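D-threo-3-hydroxyaspartate dehydratase (Delftia, PDB 3WQC) catalyses the pyridoxal-phosphate-dependent deamination of D-threo-3-hydroxyaspartate to oxaloacetate and ammonium, and also acts on D-serine and on L-threo- and L-erythro-3-hydroxyaspartate. Local coordinates at residues R29-R32 and N33-R36; I128-F131 and G132-Q135; A209-A212 and L213-A216. All coordinates share one frame; numbering follows the deposited sequence.

Contact 1: residues R29-R32 and N33-R36; sequences RMQR and NIAR
Met30 and Ile34 run alongside each other on one flank of the alpha-helix 27-44, part of the alanine-racemase-like N-terminal domain. Their meeting is the apolar part of the contact: CG of Met30 comes to 4.0 Å from CD1 of Ile34. The thioether reaches this place because CG stands anti to the backbone N (chi1 -177°) and the chain bends only at its last torsion, which brings CE of Met30 alongside the same methyl at 4.1 Å. Both side chains rest on Ala63 of helix 58-66, so this flank is closed by protein. Asn33 is buried too, and its amide nitrogen is satisfied outside the segments: ND2 donates to the carbonyl oxygens of Val249 and Asp265, while CG of Asn33 packs 3.3 Å from O of Arg29. Arg29 and Arg36, more exposed, are held through NH1 by the carbonyls of Val266 and Val260. Exposed Gln31 stands at the border, still touching Ala63. The solvent side is looser: Arg32, bent at chi3, folds back along the helix until N of Arg29 lies 3.7 Å above one face of the Arg32 guanidinium, near its rim; its ion pair with Asp28 is long and weak. Beneath both sides runs the regular i+4 to i ladder, in which N of Ile34 donates to O of Met30 at 2.9 Å.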
ATOM      1  N   ARG B  29     -21.746   7.544  -8.924  1.00 20.27           N
ATOM      2  CA  ARG B  29     -21.886   6.565  -7.810  1.00 21.34           C
ATOM      3  C   ARG B  29     -21.441   7.194  -6.512  1.00 20.15           C
ATOM      4  O   ARG B  29     -22.098   6.974  -5.468  1.00 19.42           O
ATOM      5  CB  ARG B  29     -21.012   5.343  -8.038  1.00 18.75           C
ATOM      6  CG  ARG B  29     -21.570   4.482  -9.170  1.00 20.03           C
ATOM      7  CD  ARG B  29     -20.707   3.232  -9.359  1.00 22.78           C
ATOM      8  NE  ARG B  29     -21.258   2.358 -10.424  1.00 24.59           N
ATOM      9  CZ  ARG B  29     -20.845   1.091 -10.595  1.00 24.66           C
ATOM     10  NH1 ARG B  29     -19.943   0.490  -9.757  1.00 24.55           N
ATOM     11  NH2 ARG B  29     -21.398   0.375 -11.556  1.00 28.21           N
ATOM     12  N   MET B  30     -20.353   7.981  -6.542  1.00 17.30           N
ATOM     13  CA  MET B  30     -19.849   8.648  -5.286  1.00 17.13           C
ATOM     14  C   MET B  30     -20.964   9.599  -4.755  1.00 19.14           C
ATOM     15  O   MET B  30     -21.283   9.568  -3.513  1.00 19.55           O
ATOM     16  CB  MET B  30     -18.608   9.485  -5.521  1.00 17.91           C
ATOM     17  CG  MET B  30     -18.041  10.116  -4.255  1.00 19.11           C
ATOM     18  SD  MET B  30     -16.811  11.376  -4.594  1.00 19.07           S
ATOM     19  CE  MET B  30     -17.789  12.804  -5.202  1.00 20.55           C
ATOM     20  N   GLN B  31     -21.616  10.369  -5.613  1.00 20.31           N
ATOM     21  CA  GLN B  31     -22.690  11.266  -5.124  1.00 19.44           C
ATOM     22  C   GLN B  31     -23.870  10.513  -4.561  1.00 22.60           C
ATOM     23  O   GLN B  31     -24.441  10.956  -3.542  1.00 24.41           O
ATOM     24  CB  GLN B  31     -23.164  12.136  -6.272  1.00 26.93           C
ATOM     25  CG  GLN B  31     -22.187  13.264  -6.373  1.00 35.55           C
ATOM     26  CD  GLN B  31     -22.151  14.242  -5.131  1.00 35.88           C
ATOM     27  OE1 GLN B  31     -21.224  14.911  -5.020  1.00 42.44           O
ATOM     28  NE2 GLN B  31     -23.200  14.323  -4.302  1.00 44.59           N
ATOM     29  N   ARG B  32     -24.233   9.348  -5.125  1.00 20.86           N
ATOM     30  CA  ARG B  32     -25.355   8.500  -4.576  1.00 21.66           C
ATOM     31  C   ARG B  32     -24.924   8.037  -3.196  1.00 20.57           C
ATOM     32  O   ARG B  32     -25.732   7.983  -2.277  1.00 23.90           O
ATOM     33  CB  ARG B  32     -25.711   7.235  -5.405  1.00 26.08           C
ATOM     34  CG  ARG B  32     -26.621   7.535  -6.622  1.00 33.95           C
ATOM     35  CD  ARG B  32     -26.603   6.427  -7.665  1.00 43.58           C
ATOM     36  NE  ARG B  32     -26.348   7.219  -8.872  1.00 62.61           N
ATOM     37  CZ  ARG B  32     -25.566   6.882  -9.900  1.00 67.31           C
ATOM     38  NH1 ARG B  32     -24.971   5.683  -9.941  1.00 98.72           N
ATOM     39  NH2 ARG B  32     -25.355   7.768 -10.872  1.00 58.46           N
ATOM     40  N   ASN B  33     -23.664   7.616  -3.023  1.00 18.52           N
ATOM     41  CA  ASN B  33     -23.218   7.120  -1.676  1.00 17.22           C
ATOM     42  C   ASN B  33     -23.256   8.253  -0.650  1.00 17.44           C
ATOM     43  O   ASN B  33     -23.673   8.018   0.490  1.00 20.00           O
ATOM     44  CB  ASN B  33     -21.764   6.602  -1.838  1.00 15.56           C
ATOM     45  CG  ASN B  33     -21.671   5.330  -2.669  1.00 16.95           C
ATOM     46  OD1 ASN B  33     -22.677   4.613  -2.891  1.00 19.81           O
ATOM     47  ND2 ASN B  33     -20.439   5.020  -3.157  1.00 18.99           N
ATOM     48  N   ILE B  34     -22.822   9.439  -1.060  1.00 18.00           N
ATOM     49  CA  ILE B  34     -22.782  10.630  -0.190  1.00 18.16           C
ATOM     50  C   ILE B  34     -24.217  10.906   0.270  1.00 20.00           C
ATOM     51  O   ILE B  34     -24.494  11.127   1.470  1.00 20.98           O
ATOM     52  CB  ILE B  34     -22.097  11.848  -0.885  1.00 18.14           C
ATOM     53  CG1 ILE B  34     -20.605  11.539  -0.931  1.00 17.32           C
ATOM     54  CG2 ILE B  34     -22.448  13.165  -0.217  1.00 20.78           C
ATOM     55  CD1 ILE B  34     -19.794  12.577  -1.689  1.00 17.63           C
ATOM     56  N   ALA B  35     -25.134  10.943  -0.683  1.00 21.46           N
ATOM     57  CA  ALA B  35     -26.568  11.287  -0.367  1.00 21.66           C
ATOM     58  C   ALA B  35     -27.161  10.245   0.522  1.00 20.44           C
ATOM     59  O   ALA B  35     -27.915  10.564   1.468  1.00 26.34           O
ATOM     60  CB  ALA B  35     -27.361  11.325  -1.635  1.00 24.21           C
ATOM     61  N   ARG B  36     -26.887   8.962   0.236  1.00 21.19           N
ATOM     62  CA  ARG B  36     -27.495   7.892   1.016  1.00 22.44           C
ATOM     63  C   ARG B  36     -27.115   8.030   2.530  1.00 21.21           C
ATOM     64  O   ARG B  36     -27.967   7.885   3.442  1.00 23.44           O
ATOM     65  CB  ARG B  36     -27.122   6.490   0.516  1.00 23.80           C
ATOM     66  CG  ARG B  36     -27.574   5.299   1.429  1.00 24.27           C
ATOM     67  CD  ARG B  36     -27.089   3.993   0.874  1.00 25.12           C
ATOM     68  NE  ARG B  36     -27.417   2.878   1.754  1.00 28.53           N
ATOM     69  CZ  ARG B  36     -26.754   1.701   1.815  1.00 27.70           C
ATOM     70  NH1 ARG B  36     -25.784   1.439   0.947  1.00 27.54           N
ATOM     71  NH2 ARG B  36     -27.099   0.752   2.700  1.00 31.64           N
TER

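Contact 2: residues I128-F131 and G132-Q135; sequences IAAF and GREQ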
ATOM      1  N   ILE B 128      -1.348  15.680  28.141  1.00  9.62           N
ATOM      2  CA  ILE B 128      -2.059  16.792  27.479  1.00 10.47           C
ATOM      3  C   ILE B 128      -2.286  17.938  28.479  1.00 11.13           C
ATOM      4  O   ILE B 128      -2.021  19.106  28.127  1.00 12.93           O
ATOM      5  CB  ILE B 128      -3.369  16.349  26.858  1.00 10.23           C
ATOM      6  CG1 ILE B 128      -3.139  15.293  25.741  1.00 11.01           C
ATOM      7  CG2 ILE B 128      -4.114  17.575  26.260  1.00 13.14           C
ATOM      8  CD1 ILE B 128      -4.407  14.768  25.060  1.00 12.07           C
ATOM      9  N   ALA B 129      -2.795  17.626  29.679  1.00 10.41           N
ATOM     10  CA  ALA B 129      -3.142  18.715  30.608  1.00 11.15           C
ATOM     11  C   ALA B 129      -1.848  19.422  31.019  1.00 12.47           C
ATOM     12  O   ALA B 129      -1.874  20.654  31.157  1.00 13.37           O
ATOM     13  CB  ALA B 129      -3.838  18.067  31.806  1.00 14.69           C
ATOM     14  N   ALA B 130      -0.743  18.717  31.257  1.00 11.42           N
ATOM     15  CA  ALA B 130       0.489  19.428  31.682  1.00 13.02           C
ATOM     16  C   ALA B 130       0.995  20.322  30.551  1.00 13.44           C
ATOM     17  O   ALA B 130       1.397  21.483  30.794  1.00 15.35           O
ATOM     18  CB  ALA B 130       1.530  18.426  32.067  1.00 14.09           C
ATOM     19  N   PHE B 131       0.926  19.837  29.283  1.00 11.73           N
ATOM     20  CA  PHE B 131       1.395  20.695  28.227  1.00 11.29           C
ATOM     21  C   PHE B 131       0.495  21.887  27.991  1.00 13.10           C
ATOM     22  O   PHE B 131       0.947  23.022  27.731  1.00 13.97           O
ATOM     23  CB  PHE B 131       1.504  19.792  26.944  1.00 12.39           C
ATOM     24  CG  PHE B 131       2.109  20.538  25.764  1.00 12.27           C
ATOM     25  CD1 PHE B 131       3.487  20.826  25.764  1.00 17.33           C
ATOM     26  CD2 PHE B 131       1.323  20.887  24.648  1.00 13.87           C
ATOM     27  CE1 PHE B 131       4.090  21.467  24.656  1.00 18.51           C
ATOM     28  CE2 PHE B 131       1.962  21.541  23.544  1.00 13.79           C
ATOM     29  CZ  PHE B 131       3.314  21.776  23.544  1.00 15.32           C
ATOM     30  N   GLY B 132      -0.822  21.643  28.083  1.00 11.90           N
ATOM     31  CA  GLY B 132      -1.807  22.722  27.938  1.00 12.91           C
ATOM     32  C   GLY B 132      -1.570  23.776  29.015  1.00 14.16           C
ATOM     33  O   GLY B 132      -1.663  24.984  28.748  1.00 16.00           O
ATOM     34  N   ARG B 133      -1.365  23.373  30.287  1.00 14.71           N
ATOM     35  CA  ARG B 133      -1.102  24.378  31.317  1.00 15.21           C
ATOM     36  C   ARG B 133       0.196  25.149  30.969  1.00 16.80           C
ATOM     37  O   ARG B 133       0.257  26.393  31.112  1.00 18.76           O
ATOM     38  CB  ARG B 133      -0.954  23.648  32.664  1.00 17.54           C
ATOM     39  CG  ARG B 133      -2.340  23.230  33.140  1.00 23.26           C
ATOM     40  CD  ARG B 133      -2.340  22.813  34.637  1.00 27.48           C
ATOM     41  NE  ARG B 133      -1.403  21.723  34.850  1.00 32.11           N
ATOM     42  CZ  ARG B 133      -1.701  20.424  34.732  1.00 24.88           C
ATOM     43  NH1 ARG B 133      -2.964  20.085  34.361  1.00 30.40           N
ATOM     44  NH2 ARG B 133      -0.735  19.486  34.977  1.00 22.04           N
ATOM     45  N   GLU B 134       1.253  24.435  30.595  1.00 16.43           N
ATOM     46  CA  GLU B 134       2.539  25.100  30.243  1.00 16.21           C
ATOM     47  C   GLU B 134       2.373  26.138  29.156  1.00 14.89           C
ATOM     48  O   GLU B 134       3.013  27.214  29.186  1.00 20.93           O
ATOM     49  CB  GLU B 134       3.632  24.073  29.860  1.00 18.36           C
ATOM     50  CG  GLU B 134       4.978  24.620  29.586  1.00 30.35           C
ATOM     51  CD  GLU B 134       5.920  23.565  28.888  1.00 44.60           C
ATOM     52  OE1 GLU B 134       5.782  23.156  27.663  1.00 32.04           O
ATOM     53  OE2 GLU B 134       6.834  23.113  29.563  1.00 57.65           O
ATOM     54  N   GLN B 135       1.591  25.767  28.144  1.00 15.93           N
ATOM     55  CA  GLN B 135       1.435  26.592  26.914  1.00 16.59           C
ATOM     56  C   GLN B 135       0.235  27.520  26.905  1.00 18.76           C
ATOM     57  O   GLN B 135       0.012  28.221  25.930  1.00 23.13           O
ATOM     58  CB  GLN B 135       1.338  25.656  25.688  1.00 16.86           C
ATOM     59  CG  GLN B 135       2.610  24.806  25.575  1.00 16.47           C
ATOM     60  CD  GLN B 135       3.847  25.605  25.285  1.00 18.52           C
ATOM     61  OE1 GLN B 135       3.758  26.652  24.606  1.00 25.64           O
ATOM     62  NE2 GLN B 135       4.994  25.197  25.853  1.00 25.80           N
TER
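Gln135 lays its CG over the face of the Phe131 ring, one helical turn back, in a CH-pi contact: CG of Gln135 sits 3.8 Å from the centroid of the Phe131 ring and 14° off the ring normal. Two torsions bring this about. Phe131 holds its CG anti to the backbone N (chi1 -175°), which swings the ring toward the following turn, while the Gln135 chain bends at chi2 and carries its amide past the ring, the two planes 31° apart. Glu134 comes in obliquely, its OE1 3.8 Å from CD1 of Phe131, and the same oxygen accepts NE2 of Gln135 at 2.8 Å on its anti side, well out of the carboxylate plane. That bond lies in the amide plane of Gln135 and fixes the amide's rotation; the other end of the amide, OE1, takes a hydrogen bond from Arg110.

Elsewhere on the turn Arg133 bends at chi3 and folds back over the preceding turn. CA of Ala130 and O of Ala129 lie over one guanidinium face, and NH1 of Arg133 passes 3.4 Å from CB of Ala129. NH1 is held by the carbonyl of Gly172, outside the turn.

Further out, Leu102 and Leu106 of helix 102-110 pack against the Phe131 side chain, Phe139 also touches it, and the bond from N of Gln135 to O of Phe131, 2.8 Å, sets Gln135 one turn on from the ring. These residues belong to helix 122-135, the crossover helix of the beta-alpha-beta unit between parallel strands 114-119 and 140-146 in the TIM-barrel-type domain.

Contact 3: residues A209-A212 and L213-A216; sequences AAEA and LRAA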
ATOM      1  N   ALA B 209     -21.045   5.321  28.715  1.00 10.98           N
ATOM      2  CA  ALA B 209     -19.832   6.022  29.222  1.00  9.71           C
ATOM      3  C   ALA B 209     -20.159   7.495  29.443  1.00 10.35           C
ATOM      4  O   ALA B 209     -19.720   8.091  30.451  1.00 11.36           O
ATOM      5  CB  ALA B 209     -18.707   5.871  28.194  1.00 10.88           C
ATOM      6  N   ALA B 210     -20.889   8.127  28.475  1.00 11.30           N
ATOM      7  CA  ALA B 210     -21.195   9.588  28.609  1.00 11.98           C
ATOM      8  C   ALA B 210     -22.034   9.764  29.913  1.00 10.99           C
ATOM      9  O   ALA B 210     -21.797  10.735  30.649  1.00 12.46           O
ATOM     10  CB  ALA B 210     -21.966  10.076  27.408  1.00 12.53           C
ATOM     11  N   GLU B 211     -23.002   8.860  30.085  1.00 11.84           N
ATOM     12  CA  GLU B 211     -23.886   9.031  31.269  1.00 12.27           C
ATOM     13  C   GLU B 211     -23.130   8.863  32.590  1.00 12.84           C
ATOM     14  O   GLU B 211     -23.454   9.508  33.610  1.00 12.38           O
ATOM     15  CB  GLU B 211     -25.059   8.078  31.209  1.00 13.32           C
ATOM     16  CG  GLU B 211     -25.994   8.529  30.110  1.00 15.60           C
ATOM     17  CD  GLU B 211     -27.138   7.554  29.867  1.00 22.43           C
ATOM     18  OE1 GLU B 211     -28.090   7.859  29.084  1.00 22.98           O
ATOM     19  OE2 GLU B 211     -27.151   6.443  30.450  1.00 32.99           O
ATOM     20  N   ALA B 212     -22.114   7.996  32.599  1.00 11.20           N
ATOM     21  CA  ALA B 212     -21.272   7.805  33.828  1.00 11.98           C
ATOM     22  C   ALA B 212     -20.477   9.106  34.087  1.00 12.21           C
ATOM     23  O   ALA B 212     -20.420   9.579  35.227  1.00 11.89           O
ATOM     24  CB  ALA B 212     -20.355   6.599  33.662  1.00 13.39           C
ATOM     25  N   LEU B 213     -19.841   9.676  33.038  1.00 11.52           N
ATOM     26  CA  LEU B 213     -19.097  10.918  33.249  1.00 11.39           C
ATOM     27  C   LEU B 213     -20.050  12.015  33.799  1.00 10.60           C
ATOM     28  O   LEU B 213     -19.706  12.742  34.724  1.00 11.80           O
ATOM     29  CB  LEU B 213     -18.496  11.375  31.902  1.00 11.37           C
ATOM     30  CG  LEU B 213     -17.305  10.508  31.439  1.00 10.58           C
ATOM     31  CD1 LEU B 213     -17.094  10.869  29.935  1.00 12.96           C
ATOM     32  CD2 LEU B 213     -16.034  10.820  32.263  1.00 11.85           C
ATOM     33  N   ARG B 214     -21.218  12.150  33.139  1.00 10.98           N
ATOM     34  CA  ARG B 214     -22.132  13.255  33.555  1.00 11.85           C
ATOM     35  C   ARG B 214     -22.687  12.978  34.972  1.00 10.92           C
ATOM     36  O   ARG B 214     -22.880  13.911  35.744  1.00 13.53           O
ATOM     37  CB  ARG B 214     -23.310  13.289  32.565  1.00 13.37           C
ATOM     38  CG  ARG B 214     -22.817  13.748  31.155  1.00 14.47           C
ATOM     39  CD  ARG B 214     -24.147  13.645  30.231  1.00 22.16           C
ATOM     40  NE  ARG B 214     -23.889  13.767  28.911  1.00 25.43           N
ATOM     41  CZ  ARG B 214     -24.401  13.045  27.969  1.00 18.75           C
ATOM     42  NH1 ARG B 214     -25.422  12.129  28.154  1.00 17.88           N
ATOM     43  NH2 ARG B 214     -23.930  13.267  26.801  1.00 21.58           N
ATOM     44  N   ALA B 215     -22.864  11.694  35.335  1.00 11.75           N
ATOM     45  CA  ALA B 215     -23.341  11.356  36.715  1.00 11.89           C
ATOM     46  C   ALA B 215     -22.275  11.800  37.768  1.00 13.67           C
ATOM     47  O   ALA B 215     -22.648  12.133  38.889  1.00 16.61           O
ATOM     48  CB  ALA B 215     -23.642   9.853  36.827  1.00 15.81           C
ATOM     49  N   ALA B 216     -21.007  11.875  37.391  1.00 13.53           N
ATOM     50  CA  ALA B 216     -19.901  12.352  38.244  1.00 14.85           C
ATOM     51  C   ALA B 216     -19.729  13.849  38.173  1.00 14.68           C
ATOM     52  O   ALA B 216     -18.728  14.394  38.694  1.00 17.77           O
ATOM     53  CB  ALA B 216     -18.589  11.586  37.863  1.00 18.05           C
TER
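Arg214 runs back along the helix, extended from CG to NE, over Ala210, in van der Waals packing. CB of Ala210 lies over one face of the guanidinium, toward its rim, 3.8 Å from NH2 of Arg214. With CG beside the backbone N (chi1 -68°), CG of Arg214 comes within 3.2 Å of O of Ala210. Leu213 packs inward, its CG 3.6 Å from O of Ala209, and meets Val179 of strand 175-180 beyond the turn; Ala212 leans on Thr159 and Leu162 of helix 159-171. Helix 192-215 thus lies against the parallel strands of the TIM-barrel-type domain; residues 209-215 are its last residues and Ala216 is the first beyond them.

Of the polar contacts, NH2 of Arg214 donates to the carbonyl of Cys220. The Glu211 carboxylate makes no contact with the guanidinium: its OE1 is 5.1 Å from NH1 of Arg214, the two planes 59° apart, though CG of Glu211 comes within 4.1 Å of that NH1.

The backbone bonds deteriorate toward the end. N of Leu213 meets O of Ala209 at 3.0 Å, whereas N of Ala216, the first residue to leave helical angles, reaches O of Ala212 at 3.2 Å and 139° and also makes a weak bond to O of Leu213.

All three contacts, each a local contact along one helix, lie within the alanine-racemase-like N-terminal domain, following one another along the chain without touching. Contacts 2 and 3 are the closest pair, on the same side of the chain's centre, with centres 24 Å and nearest atoms about 14 Å apart; contact 2 lies on helix 122-135, and contact 3 at the C-terminal end of helix 192-215. Contact 1 is remote from both, its centre 42 Å from that of contact 2, across the chain's centre, and 36 Å from that of contact 3. All lie away from the cofactor pocket and the metal site, though the Asn33 side chain in contact 1 is about 11 Å from the bound pyridoxal phosphate and about 14 Å from a magnesium ion.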